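Local coordinates for hypothetical protein Atu0492 (Agrobacterium tumefaciens, PDB 2GMY) that is of unknown function but, as an AhpD-like member of the carboxymuconolactone decarboxylase family, probably takes part in antioxidant defence, at residues Glu22-Ser27 / Ile123-Gly128; Ile35-Leu40 / Glu83-Leu88; Ala49-Met54 / Arg135-Phe140; Lys57-Asp62 / Glu66-Leu71; Asn70-Trp75 / Ala87-Val92. One frame throughout, in Å; residues are numbered along the deposited sequence.

Interaction 1 of 5, residues Glu22-Ser27 / Ile123-Gly128; sequences ENYVQS and ITVAIG
V25 meets A126 where helix 12-26 lies against helix 117-139, and the closeness of the two backbones, 5.8 Å from V25 CA to A126 CA, is consistent with the small side chain of A126. From V25 CB the side chain forks, and both branches face the neighbouring helix. V25 CG1 stands anti to the backbone N (chi1 174°) and ends on A126 CB at 3.8 Å. V25 CG2, turned back beside its own backbone N, comes instead to the helix backbone, 4.0 Å from A126 CA. The valine therefore straddles the alanine, with one methyl on the side chain and the other on the main chain. Such valine-on-alanine packing joins an early helix to the long C-terminal one in this all-helical, AhpD-like fold. A129, one turn further along helix 117-139, also touches V25, and I38 of helix 32-45 packs on A126. The second pair is looser: Y24 CE2 lies 4.4 Å from V125 CG1, with the methyl placed obliquely to the phenol ring. Both of its members reach a neighbouring subunit as well, Y24 packing on A14 and V125 on V18 of that second copy. No hydrogen bond crosses between the segments. Within 22-27, N23 O takes S27 N at 3.2 Å and S27 OG at 2.9 Å from opposite faces of its carbonyl plane.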
# COMPACT_ATOMS: atom_id res chain seq x y z
N GLU A 22 30.11 8.79 3.66
CA GLU A 22 29.61 10.00 4.30
C GLU A 22 30.56 11.19 4.09
O GLU A 22 30.14 12.30 3.76
CB GLU A 22 29.40 9.74 5.79
CG GLU A 22 28.82 10.91 6.58
CD GLU A 22 27.44 11.33 6.08
OE1 GLU A 22 26.65 10.46 5.67
OE2 GLU A 22 27.16 12.55 6.10
N ASN A 23 31.86 10.93 4.26
CA ASN A 23 32.87 11.96 4.03
C ASN A 23 32.86 12.46 2.58
O ASN A 23 33.02 13.66 2.34
CB ASN A 23 34.24 11.39 4.42
CG ASN A 23 35.35 12.43 4.37
OD1 ASN A 23 35.14 13.62 4.64
ND2 ASN A 23 36.55 11.98 4.00
N TYR A 24 32.66 11.56 1.62
CA TYR A 24 32.50 12.02 0.24
C TYR A 24 31.32 12.99 0.13
O TYR A 24 31.45 14.08 -0.43
CB TYR A 24 32.33 10.90 -0.79
CG TYR A 24 31.87 11.53 -2.07
CD1 TYR A 24 32.74 12.29 -2.84
CD2 TYR A 24 30.52 11.45 -2.46
CE1 TYR A 24 32.31 12.93 -3.99
CE2 TYR A 24 30.08 12.09 -3.62
CZ TYR A 24 30.98 12.83 -4.37
OH TYR A 24 30.57 13.46 -5.51
N VAL A 25 30.16 12.58 0.65
CA VAL A 25 28.95 13.40 0.52
C VAL A 25 29.21 14.80 1.08
O VAL A 25 28.93 15.80 0.41
CB VAL A 25 27.74 12.77 1.21
CG1 VAL A 25 26.55 13.73 1.16
CG2 VAL A 25 27.39 11.43 0.53
N GLN A 26 29.79 14.84 2.28
CA GLN A 26 30.07 16.10 2.97
C GLN A 26 30.97 17.05 2.18
O GLN A 26 30.79 18.26 2.24
CB GLN A 26 30.69 15.82 4.34
CG GLN A 26 29.69 15.27 5.34
CD GLN A 26 28.41 16.11 5.40
OE1 GLN A 26 28.44 17.30 5.72
NE2 GLN A 26 27.29 15.48 5.07
N SER A 27 31.93 16.51 1.44
CA SER A 27 32.86 17.39 0.74
C SER A 27 32.62 17.39 -0.76
O SER A 27 33.48 17.82 -1.54
CB SER A 27 34.30 17.02 1.06
OG SER A 27 34.52 15.64 0.82
N ILE A 123 23.58 14.45 -5.61
CA ILE A 123 22.32 14.34 -4.88
C ILE A 123 21.89 12.89 -4.68
O ILE A 123 21.50 12.49 -3.57
CB ILE A 123 21.22 15.11 -5.63
CG1 ILE A 123 21.41 16.61 -5.45
CG2 ILE A 123 19.80 14.70 -5.17
CD1 ILE A 123 20.71 17.41 -6.52
N THR A 124 21.96 12.10 -5.76
CA THR A 124 21.45 10.74 -5.73
C THR A 124 22.34 9.82 -4.88
O THR A 124 21.84 8.97 -4.15
CB THR A 124 21.19 10.21 -7.16
OG1 THR A 124 20.36 11.15 -7.87
CG2 THR A 124 20.49 8.87 -7.11
N VAL A 125 23.65 10.03 -4.93
CA VAL A 125 24.54 9.31 -4.01
C VAL A 125 24.24 9.72 -2.55
O VAL A 125 24.22 8.87 -1.66
CB VAL A 125 26.02 9.60 -4.37
CG1 VAL A 125 26.97 9.05 -3.30
CG2 VAL A 125 26.36 8.99 -5.75
N ALA A 126 24.00 11.01 -2.32
CA ALA A 126 23.64 11.48 -0.98
C ALA A 126 22.34 10.80 -0.49
O ALA A 126 22.25 10.37 0.67
CB ALA A 126 23.49 13.00 -0.98
N ILE A 127 21.35 10.66 -1.37
CA ILE A 127 20.11 9.96 -1.01
C ILE A 127 20.43 8.50 -0.67
O ILE A 127 19.90 7.96 0.31
CB ILE A 127 19.06 10.03 -2.15
CG1 ILE A 127 18.60 11.49 -2.36
CG2 ILE A 127 17.83 9.15 -1.83
CD1 ILE A 127 17.90 11.74 -3.73
N GLY A 128 21.30 7.88 -1.46
CA GLY A 128 21.71 6.50 -1.16
C GLY A 128 22.38 6.40 0.20
O GLY A 128 22.07 5.48 0.99

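Interaction 2 of 5, residues Ile35-Leu40 / Glu83-Leu88; sequences IHLIKL and EQERAL
L37 and L88 interleave between helices 32-45 and 83-96, two members of the all-helical AhpD-like bundle whose short segments run in broadly the same direction. The axes come no nearer than 10.9 Å and are inclined at 39°, a spacing bridged by side chains alone. L37 CG is anti to its backbone N (chi1 -179°), which sends both methyls across the gap. L37 CD2 rests 3.7 Å from L88 CG, the two leucines sliding past one another in opposite directions. L37 CD1 goes elsewhere, to the aliphatic base of E85, lying 4.0 Å from E85 CB and equally far from E85 CG.

Around this first shell, F34 and I123 also touch L88, while A126 and I127 of helix 117-139 press on I38. E85 shows a buried side chain with two natures: its methylenes serve the leucine, and its carboxylate is taken up by hydrogen bonds, OE1 with T82 N and OE2 with W68 NE1. That pairing satisfies the acid and probably holds its methylenes against L37. All four touching residues are buried, and no other subunit reaches either segment. I38 crosses L88 at about a right angle, with I38 CG1 4.1 Å from L88 CD1.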
# COMPACT_ATOMS: atom_id res chain seq x y z
N ILE A 35 22.16 19.20 1.33
CA ILE A 35 22.58 18.00 2.06
C ILE A 35 21.69 17.80 3.29
O ILE A 35 21.19 16.70 3.53
CB ILE A 35 24.08 18.05 2.42
CG1 ILE A 35 24.92 18.08 1.14
CG2 ILE A 35 24.45 16.83 3.29
CD1 ILE A 35 26.44 18.22 1.40
N HIS A 36 21.46 18.88 4.05
CA HIS A 36 20.55 18.82 5.20
C HIS A 36 19.15 18.35 4.81
O HIS A 36 18.56 17.50 5.47
CB HIS A 36 20.43 20.18 5.86
CG HIS A 36 21.69 20.66 6.50
ND1 HIS A 36 22.50 19.82 7.24
CD2 HIS A 36 22.27 21.88 6.53
CE1 HIS A 36 23.54 20.51 7.70
NE2 HIS A 36 23.42 21.76 7.28
N LEU A 37 18.63 18.93 3.74
CA LEU A 37 17.30 18.61 3.25
C LEU A 37 17.19 17.13 2.87
O LEU A 37 16.22 16.45 3.22
CB LEU A 37 17.01 19.49 2.03
CG LEU A 37 15.65 19.33 1.36
CD1 LEU A 37 15.30 20.62 0.66
CD2 LEU A 37 15.62 18.12 0.39
N ILE A 38 18.17 16.65 2.11
CA ILE A 38 18.19 15.24 1.70
C ILE A 38 18.19 14.32 2.92
O ILE A 38 17.40 13.36 2.99
CB ILE A 38 19.43 14.94 0.81
CG1 ILE A 38 19.27 15.58 -0.56
CG2 ILE A 38 19.67 13.43 0.73
CD1 ILE A 38 20.61 15.73 -1.31
N LYS A 39 19.06 14.62 3.88
CA LYS A 39 19.21 13.75 5.05
C LYS A 39 17.97 13.77 5.94
O LYS A 39 17.52 12.72 6.40
CB LYS A 39 20.44 14.13 5.87
CG LYS A 39 21.75 13.76 5.19
CD LYS A 39 22.91 14.31 6.00
CE LYS A 39 24.21 13.78 5.47
NZ LYS A 39 25.26 13.93 6.52
N LEU A 40 17.42 14.96 6.16
CA LEU A 40 16.27 15.08 7.06
C LEU A 40 15.05 14.43 6.43
O LEU A 40 14.36 13.62 7.06
CB LEU A 40 16.01 16.55 7.42
CG LEU A 40 14.80 16.82 8.33
CD1 LEU A 40 14.88 16.02 9.64
CD2 LEU A 40 14.72 18.30 8.61
N GLU A 83 11.03 26.67 -5.11
CA GLU A 83 10.75 25.73 -6.19
C GLU A 83 11.90 24.73 -6.37
O GLU A 83 11.68 23.55 -6.61
CB GLU A 83 10.43 26.45 -7.51
CG GLU A 83 9.07 27.17 -7.46
CD GLU A 83 7.91 26.25 -7.02
OE1 GLU A 83 7.72 25.18 -7.64
OE2 GLU A 83 7.18 26.61 -6.06
N GLN A 84 13.13 25.22 -6.21
CA GLN A 84 14.29 24.34 -6.27
C GLN A 84 14.26 23.29 -5.16
O GLN A 84 14.49 22.11 -5.43
CB GLN A 84 15.58 25.15 -6.15
CG GLN A 84 16.82 24.30 -6.28
CD GLN A 84 18.09 25.13 -6.31
OE1 GLN A 84 18.19 26.15 -5.62
NE2 GLN A 84 19.08 24.69 -7.09
N GLU A 85 13.98 23.72 -3.93
CA GLU A 85 13.84 22.77 -2.81
C GLU A 85 12.73 21.75 -3.08
O GLU A 85 12.89 20.55 -2.79
CB GLU A 85 13.57 23.49 -1.49
CG GLU A 85 14.79 24.25 -1.01
CD GLU A 85 14.52 25.12 0.21
OE1 GLU A 85 13.41 25.68 0.34
OE2 GLU A 85 15.44 25.25 1.05
N ARG A 86 11.60 22.22 -3.61
CA ARG A 86 10.52 21.30 -3.97
C ARG A 86 10.92 20.26 -5.00
O ARG A 86 10.51 19.10 -4.92
CB ARG A 86 9.27 22.03 -4.45
CG ARG A 86 8.64 22.87 -3.37
CD ARG A 86 7.38 23.56 -3.88
NE ARG A 86 6.27 22.61 -4.06
CZ ARG A 86 5.53 22.13 -3.06
NH1 ARG A 86 5.74 22.51 -1.80
NH2 ARG A 86 4.56 21.26 -3.33
N ALA A 87 11.73 20.68 -5.97
CA ALA A 87 12.21 19.78 -7.00
C ALA A 87 13.08 18.71 -6.35
O ALA A 87 12.94 17.52 -6.63
CB ALA A 87 13.01 20.55 -8.02
N LEU A 88 13.95 19.13 -5.45
CA LEU A 88 14.82 18.20 -4.75
C LEU A 88 14.01 17.25 -3.86
O LEU A 88 14.21 16.04 -3.91
CB LEU A 88 15.85 18.97 -3.92
CG LEU A 88 16.86 18.17 -3.10
CD1 LEU A 88 17.57 17.11 -3.95
CD2 LEU A 88 17.88 19.12 -2.45

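Interaction 3 of 5, residues Ala49-Met54 / Arg135-Phe140; sequences AFCVDM and RIAVGF
F50 swings its CG anti to the backbone N (chi1 -175°) and so lays the start of its ring beside A137, while C51, with SG anti to the carbonyl carbon (chi1 -65°), directs its sulfur at the same methyl. A137 CB is thus the common target of two consecutive residues of helix 49-61. On the phenylalanine side it is met near the root of the ring: F50 CD2 is 3.9 Å away from A137 CB, and F50 CB follows at 4.0 Å. The methyl sits obliquely to the ring. On the cysteine side the approach is lighter, with C51 SG 4.4 Å from A137 CB. The segments meet near the start of helix 49-61 and the end of helix 117-139, where F50 CA and A137 CA are 6.5 Å apart. The shared surface is small, 104 Å² over both sides, and no hydrogen bond crosses it; this is apolar packing on a single methyl.

Further out, S43 of helix 32-45 touches C51, and C48 packs on both A137 and V138. Neighbouring subunits flank the site too: R135 NH2 is hydrogen-bonded to T96 O of the second subunit, and V52 packs on V74 of the third. C48 and C51 bracket two residues at the beginning of helix 49-61, which gives the CXXC motif of AhpD-like proteins; in AhpD itself such a cysteine pair is the redox centre, and the same role is probable here, with the A137 methyl loosely beside the second cysteine.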
# COMPACT_ATOMS: atom_id res chain seq x y z
N ALA A 49 14.27 7.84 13.80
CA ALA A 49 14.35 8.87 14.85
C ALA A 49 15.80 9.26 15.14
O ALA A 49 16.10 10.45 15.33
CB ALA A 49 13.67 8.40 16.12
N PHE A 50 16.68 8.27 15.17
CA PHE A 50 18.10 8.51 15.41
C PHE A 50 18.63 9.56 14.43
O PHE A 50 19.27 10.54 14.84
CB PHE A 50 18.91 7.22 15.29
CG PHE A 50 20.36 7.38 15.64
CD1 PHE A 50 20.77 7.38 16.97
CD2 PHE A 50 21.32 7.51 14.64
CE1 PHE A 50 22.12 7.52 17.30
CE2 PHE A 50 22.67 7.65 14.96
CZ PHE A 50 23.07 7.65 16.29
N CYS A 51 18.36 9.36 13.15
CA CYS A 51 18.85 10.29 12.14
C CYS A 51 18.06 11.59 12.11
O CYS A 51 18.66 12.65 11.92
CB CYS A 51 18.91 9.65 10.75
SG CYS A 51 20.14 8.29 10.67
N VAL A 52 16.74 11.54 12.30
CA VAL A 52 15.97 12.79 12.34
C VAL A 52 16.50 13.71 13.45
O VAL A 52 16.73 14.89 13.23
CB VAL A 52 14.45 12.55 12.51
CG1 VAL A 52 13.72 13.87 12.80
CG2 VAL A 52 13.88 11.89 11.24
N ASP A 53 16.73 13.14 14.63
CA ASP A 53 17.24 13.94 15.75
C ASP A 53 18.54 14.63 15.36
O ASP A 53 18.70 15.83 15.59
CB ASP A 53 17.47 13.07 16.98
CG ASP A 53 17.85 13.89 18.20
OD1 ASP A 53 17.03 14.73 18.62
OD2 ASP A 53 18.97 13.68 18.74
N MET A 54 19.45 13.86 14.76
CA MET A 54 20.75 14.37 14.32
C MET A 54 20.60 15.48 13.29
O MET A 54 21.25 16.53 13.37
CB MET A 54 21.57 13.22 13.74
CG MET A 54 23.02 13.56 13.41
SD MET A 54 23.95 12.16 12.70
CE MET A 54 23.73 10.94 13.97
N ARG A 135 18.93 2.58 7.48
CA ARG A 135 18.79 1.13 7.61
C ARG A 135 19.63 0.57 8.75
O ARG A 135 19.19 -0.33 9.47
CB ARG A 135 19.09 0.45 6.28
CG ARG A 135 17.96 0.67 5.29
CD ARG A 135 18.27 0.31 3.83
NE ARG A 135 17.00 0.30 3.09
CZ ARG A 135 16.38 1.40 2.66
NH1 ARG A 135 16.92 2.61 2.85
NH2 ARG A 135 15.22 1.29 2.04
N ILE A 136 20.84 1.11 8.91
CA ILE A 136 21.71 0.73 10.01
C ILE A 136 21.11 1.15 11.35
O ILE A 136 21.00 0.34 12.27
CB ILE A 136 23.13 1.33 9.83
CG1 ILE A 136 23.80 0.68 8.61
CG2 ILE A 136 23.98 1.15 11.09
CD1 ILE A 136 25.03 1.45 8.10
N ALA A 137 20.69 2.41 11.45
CA ALA A 137 20.18 2.92 12.73
C ALA A 137 18.86 2.27 13.14
O ALA A 137 18.69 1.89 14.30
CB ALA A 137 20.05 4.42 12.69
N VAL A 138 17.92 2.16 12.21
CA VAL A 138 16.66 1.51 12.55
C VAL A 138 16.90 0.01 12.75
O VAL A 138 16.42 -0.59 13.73
CB VAL A 138 15.58 1.78 11.48
CG1 VAL A 138 14.29 1.03 11.81
CG2 VAL A 138 15.30 3.28 11.40
N GLY A 139 17.65 -0.59 11.84
CA GLY A 139 18.00 -2.00 11.93
C GLY A 139 18.61 -2.40 13.27
O GLY A 139 18.30 -3.46 13.80
N PHE A 140 19.47 -1.54 13.82
CA PHE A 140 20.14 -1.87 15.09
C PHE A 140 19.56 -1.12 16.29
O PHE A 140 20.15 -1.12 17.37
CB PHE A 140 21.66 -1.66 14.96
CG PHE A 140 22.29 -2.51 13.87
CD1 PHE A 140 21.80 -3.78 13.59
CD2 PHE A 140 23.36 -2.03 13.13
CE1 PHE A 140 22.36 -4.57 12.57
CE2 PHE A 140 23.94 -2.82 12.12
CZ PHE A 140 23.44 -4.08 11.85

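Interaction 4 of 5, residues Lys57-Asp62 / Glu66-Leu71; sequences KESRHD and EQWINL
R60 and E66 form a salt bridge across a helical hairpin, in which helices 49-61 and 66-70 run nearly antiparallel, 156° between their short segments, and only three residues separate the two segments. The axes pass 10.0 Å apart.

The polar part is a side-on, two-pronged grip. R60 NE donates to E66 OE2 at 2.8 Å, and R60 NH2 donates to E66 OE1 at 2.9 Å. Both bonds are nearly straight, both use the syn side of the carboxylate, and both oxygens lie in the guanidinium plane. Two bonds to two different oxygens restrict rotation of both groups, whose planes are 21° apart. A bend in the arginine at CG-CD (chi3 -64°) and another in the glutamate at CB-CG bring the groups together. E66 also packs on R60 of the third subunit, which places this pair at a subunit boundary.

The packing part lies deeper. S59 OG is a van der Waals neighbour of the W68 ring edge, 3.7 Å from W68 CZ3, although its hydrogen-bond partner is H55 O; W68 NE1 in turn is bonded to E85 OE2. I69 touches the facing helix with two atoms: I69 CG1 lies 3.9 Å from S59 CB, and I69 CD1 lies 3.8 Å from R60 N.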
# COMPACT_ATOMS: atom_id res chain seq x y z
N LYS A 57 19.13 18.86 14.33
CA LYS A 57 20.15 19.65 15.04
C LYS A 57 21.16 20.25 14.07
O LYS A 57 21.54 21.42 14.20
CB LYS A 57 20.84 18.80 16.11
CG LYS A 57 19.93 18.55 17.32
CD LYS A 57 20.43 17.41 18.18
CE LYS A 57 19.50 17.18 19.36
NZ LYS A 57 19.89 15.97 20.15
N GLU A 58 21.59 19.46 13.08
CA GLU A 58 22.52 19.99 12.06
C GLU A 58 21.91 21.12 11.23
O GLU A 58 22.59 22.12 10.95
CB GLU A 58 23.02 18.89 11.13
CG GLU A 58 23.88 17.85 11.83
CD GLU A 58 24.02 16.59 11.02
OE1 GLU A 58 23.09 16.28 10.24
OE2 GLU A 58 25.06 15.90 11.16
N SER A 59 20.65 20.96 10.82
CA SER A 59 19.93 21.98 10.06
C SER A 59 19.82 23.27 10.87
O SER A 59 20.06 24.36 10.37
CB SER A 59 18.53 21.49 9.67
OG SER A 59 18.63 20.36 8.84
N ARG A 60 19.47 23.11 12.14
CA ARG A 60 19.32 24.25 13.05
C ARG A 60 20.65 24.99 13.19
O ARG A 60 20.69 26.23 13.18
CB ARG A 60 18.82 23.79 14.41
CG ARG A 60 18.64 24.95 15.41
CD ARG A 60 18.07 24.45 16.71
NE ARG A 60 16.72 23.89 16.53
CZ ARG A 60 16.33 22.68 16.90
NH1 ARG A 60 17.15 21.83 17.51
NH2 ARG A 60 15.08 22.31 16.66
N HIS A 61 21.72 24.22 13.31
CA HIS A 61 23.04 24.81 13.48
C HIS A 61 23.45 25.69 12.30
O HIS A 61 24.12 26.72 12.48
CB HIS A 61 24.07 23.73 13.71
CG HIS A 61 25.42 24.27 14.03
ND1 HIS A 61 25.68 24.94 15.21
CD2 HIS A 61 26.56 24.31 13.31
CE1 HIS A 61 26.94 25.32 15.22
NE2 HIS A 61 27.50 24.96 14.08
N ASP A 62 23.08 25.27 11.09
CA ASP A 62 23.40 26.02 9.88
C ASP A 62 22.40 27.14 9.57
O ASP A 62 22.43 27.72 8.48
CB ASP A 62 23.61 25.08 8.68
CG ASP A 62 25.01 24.48 8.65
OD1 ASP A 62 25.88 24.94 9.42
OD2 ASP A 62 25.25 23.56 7.85
N GLU A 66 13.00 27.06 12.06
CA GLU A 66 12.24 25.97 12.68
C GLU A 66 11.09 25.52 11.77
O GLU A 66 10.72 24.34 11.79
CB GLU A 66 11.75 26.32 14.09
CG GLU A 66 12.88 26.64 15.08
CD GLU A 66 13.89 25.51 15.24
OE1 GLU A 66 13.47 24.33 15.31
OE2 GLU A 66 15.10 25.79 15.31
N GLN A 67 10.55 26.44 10.98
CA GLN A 67 9.48 26.10 10.04
C GLN A 67 10.02 25.17 8.95
O GLN A 67 9.41 24.15 8.63
CB GLN A 67 8.94 27.38 9.42
CG GLN A 67 7.51 27.32 9.05
CD GLN A 67 6.95 28.68 8.70
OE1 GLN A 67 7.63 29.51 8.08
NE2 GLN A 67 5.70 28.91 9.08
N TRP A 68 11.16 25.54 8.38
CA TRP A 68 11.81 24.72 7.36
C TRP A 68 12.04 23.30 7.88
O TRP A 68 11.84 22.31 7.16
CB TRP A 68 13.14 25.36 6.99
CG TRP A 68 13.89 24.80 5.81
CD1 TRP A 68 13.87 25.28 4.54
CD2 TRP A 68 14.82 23.71 5.82
NE1 TRP A 68 14.72 24.54 3.74
CE2 TRP A 68 15.32 23.57 4.51
CE3 TRP A 68 15.28 22.83 6.81
CZ2 TRP A 68 16.26 22.61 4.15
CZ3 TRP A 68 16.22 21.85 6.46
CH2 TRP A 68 16.69 21.75 5.14
N ILE A 69 12.49 23.21 9.12
CA ILE A 69 12.76 21.92 9.79
C ILE A 69 11.47 21.14 10.09
O ILE A 69 11.33 19.97 9.70
CB ILE A 69 13.55 22.17 11.09
CG1 ILE A 69 14.95 22.71 10.77
CG2 ILE A 69 13.62 20.90 11.95
CD1 ILE A 69 15.72 23.18 12.04
N ASN A 70 10.52 21.79 10.75
CA ASN A 70 9.29 21.11 11.18
C ASN A 70 8.32 20.73 10.08
O ASN A 70 7.55 19.77 10.24
CB ASN A 70 8.57 21.92 12.23
CG ASN A 70 9.23 21.79 13.57
OD1 ASN A 70 9.87 22.73 14.05
ND2 ASN A 70 9.13 20.61 14.16
N LEU A 71 8.33 21.45 8.97
CA LEU A 71 7.37 21.17 7.92
C LEU A 71 7.86 20.14 6.92
O LEU A 71 7.17 19.80 5.98
CB LEU A 71 6.94 22.45 7.22
CG LEU A 71 5.93 23.31 8.00
CD1 LEU A 71 5.92 24.65 7.42
CD2 LEU A 71 4.56 22.71 7.94

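Interaction 5 of 5, residues Asn70-Trp75 / Ala87-Val92; sequences NLMSVW and ALLGWV
The indole of W75 has L89 over one face: L89 CB stands 3.5 Å from the centroid of the six-membered ring and only 10° off the ring normal, good evidence for a CH-pi contact. L89 CD1 extends the cover along the same side chain, 3.8 Å from W75 CE3. At the ring edge, in its plane, is M72 O, from the same loop as the tryptophan. G90 approaches obliquely through its backbone, with G90 N 3.7 Å from W75 CZ2.

W75 CG is held between its backbone N and carbonyl carbon (chi1 69°), which brings the indole face onto L89. There the tryptophan and leucine side chains slide past each other in opposite directions. The other leucine methyl, L89 CD2, belongs to M72, with M72 SD 3.4 Å from L89 CD2, a tight approach. L37 of helix 32-45 packs on L89 as well.

The polar corner of the ring has its own partner, since W75 NE1 is hydrogen-bonded to D93 OD2, while W75 O accepts from R86 NH1. The loop after helix 66-70 is therefore fastened to helix 83-96 by dispersion over the ring face and by hydrogen bonds at the indole N-H and the backbone, which together would fix the tilt of the indole.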
# COMPACT_ATOMS: atom_id res chain seq x y z
N ASN A 70 10.52 21.79 10.75
CA ASN A 70 9.29 21.11 11.18
C ASN A 70 8.32 20.73 10.08
O ASN A 70 7.55 19.77 10.24
CB ASN A 70 8.57 21.92 12.23
CG ASN A 70 9.23 21.79 13.57
OD1 ASN A 70 9.87 22.73 14.05
ND2 ASN A 70 9.13 20.61 14.16
N LEU A 71 8.33 21.45 8.97
CA LEU A 71 7.37 21.17 7.92
C LEU A 71 7.86 20.14 6.92
O LEU A 71 7.17 19.80 5.98
CB LEU A 71 6.94 22.45 7.22
CG LEU A 71 5.93 23.31 8.00
CD1 LEU A 71 5.92 24.65 7.42
CD2 LEU A 71 4.56 22.71 7.94
N MET A 72 9.06 19.62 7.15
CA MET A 72 9.63 18.72 6.18
C MET A 72 8.87 17.42 6.08
O MET A 72 8.93 16.74 5.08
CB MET A 72 11.07 18.40 6.47
CG MET A 72 11.61 17.65 5.33
SD MET A 72 12.28 18.84 4.20
CE MET A 72 13.86 18.53 4.86
N SER A 73 8.19 17.06 7.15
CA SER A 73 7.43 15.83 7.18
C SER A 73 6.21 15.94 6.27
O SER A 73 5.64 14.94 5.92
CB SER A 73 7.00 15.50 8.61
OG SER A 73 6.13 16.47 9.10
N VAL A 74 5.85 17.16 5.91
CA VAL A 74 4.60 17.45 5.19
C VAL A 74 4.85 18.50 4.10
O VAL A 74 4.00 19.34 3.80
CB VAL A 74 3.47 17.90 6.18
CG1 VAL A 74 3.07 16.75 7.11
CG2 VAL A 74 3.89 19.12 7.00
N TRP A 75 6.01 18.41 3.46
CA TRP A 75 6.48 19.48 2.60
C TRP A 75 5.59 19.80 1.42
O TRP A 75 5.59 20.93 0.94
CB TRP A 75 7.90 19.17 2.10
CG TRP A 75 7.93 18.03 1.14
CD1 TRP A 75 8.08 16.70 1.45
CD2 TRP A 75 7.80 18.11 -0.28
NE1 TRP A 75 8.07 15.94 0.28
CE2 TRP A 75 7.89 16.78 -0.79
CE3 TRP A 75 7.62 19.17 -1.17
CZ2 TRP A 75 7.81 16.50 -2.15
CZ3 TRP A 75 7.54 18.89 -2.52
CH2 TRP A 75 7.63 17.57 -3.00
N ALA A 87 11.73 20.68 -5.97
CA ALA A 87 12.21 19.78 -7.00
C ALA A 87 13.08 18.71 -6.35
O ALA A 87 12.94 17.52 -6.63
CB ALA A 87 13.01 20.55 -8.02
N LEU A 88 13.95 19.13 -5.45
CA LEU A 88 14.82 18.20 -4.75
C LEU A 88 14.01 17.25 -3.86
O LEU A 88 14.21 16.04 -3.91
CB LEU A 88 15.85 18.97 -3.92
CG LEU A 88 16.86 18.17 -3.10
CD1 LEU A 88 17.57 17.11 -3.95
CD2 LEU A 88 17.88 19.12 -2.45
N LEU A 89 13.07 17.79 -3.09
CA LEU A 89 12.21 16.98 -2.20
C LEU A 89 11.45 15.90 -2.98
O LEU A 89 11.36 14.75 -2.54
CB LEU A 89 11.24 17.88 -1.43
CG LEU A 89 11.89 18.65 -0.28
CD1 LEU A 89 11.09 19.89 0.08
CD2 LEU A 89 12.10 17.74 0.94
N GLY A 90 10.92 16.26 -4.15
CA GLY A 90 10.22 15.27 -4.99
C GLY A 90 11.11 14.09 -5.34
O GLY A 90 10.66 12.92 -5.37
N TRP A 91 12.39 14.38 -5.59
CA TRP A 91 13.35 13.34 -5.96
C TRP A 91 13.77 12.54 -4.74
O TRP A 91 13.88 11.30 -4.80
CB TRP A 91 14.56 13.98 -6.62
CG TRP A 91 15.52 13.02 -7.26
CD1 TRP A 91 16.84 12.84 -6.92
CD2 TRP A 91 15.27 12.13 -8.36
NE1 TRP A 91 17.42 11.91 -7.75
CE2 TRP A 91 16.48 11.45 -8.63
CE3 TRP A 91 14.14 11.84 -9.14
CZ2 TRP A 91 16.60 10.50 -9.65
CZ3 TRP A 91 14.26 10.89 -10.16
CH2 TRP A 91 15.49 10.24 -10.41
N VAL A 92 14.02 13.23 -3.63
CA VAL A 92 14.30 12.51 -2.38
C VAL A 92 13.19 11.50 -2.08
O VAL A 92 13.46 10.33 -1.78
CB VAL A 92 14.52 13.46 -1.20
CG1 VAL A 92 14.62 12.69 0.12
CG2 VAL A 92 15.77 14.29 -1.43

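How the interactions relate
The contacts nest along the chain: interactions 2, 4 and 5 all fall within the loop closed by interaction 1, while interaction 3 crosses interactions 1 and 2. Interactions 2 and 5 form the tightest pair, their centres 6 Å apart, sharing A87 and L88 of helix 83-96; L37 CD2 lies 3.6 Å from L89 CD2 between them. Interactions 1 and 3 use helix 117-139 at points about 17 Å apart, centre to centre, and both border the second subunit. Interactions 3 and 4 occupy the two ends of helix 49-61. With interaction 5 they border the third subunit, so the probable redox segment is built into both the helical core and the six-chain assembly.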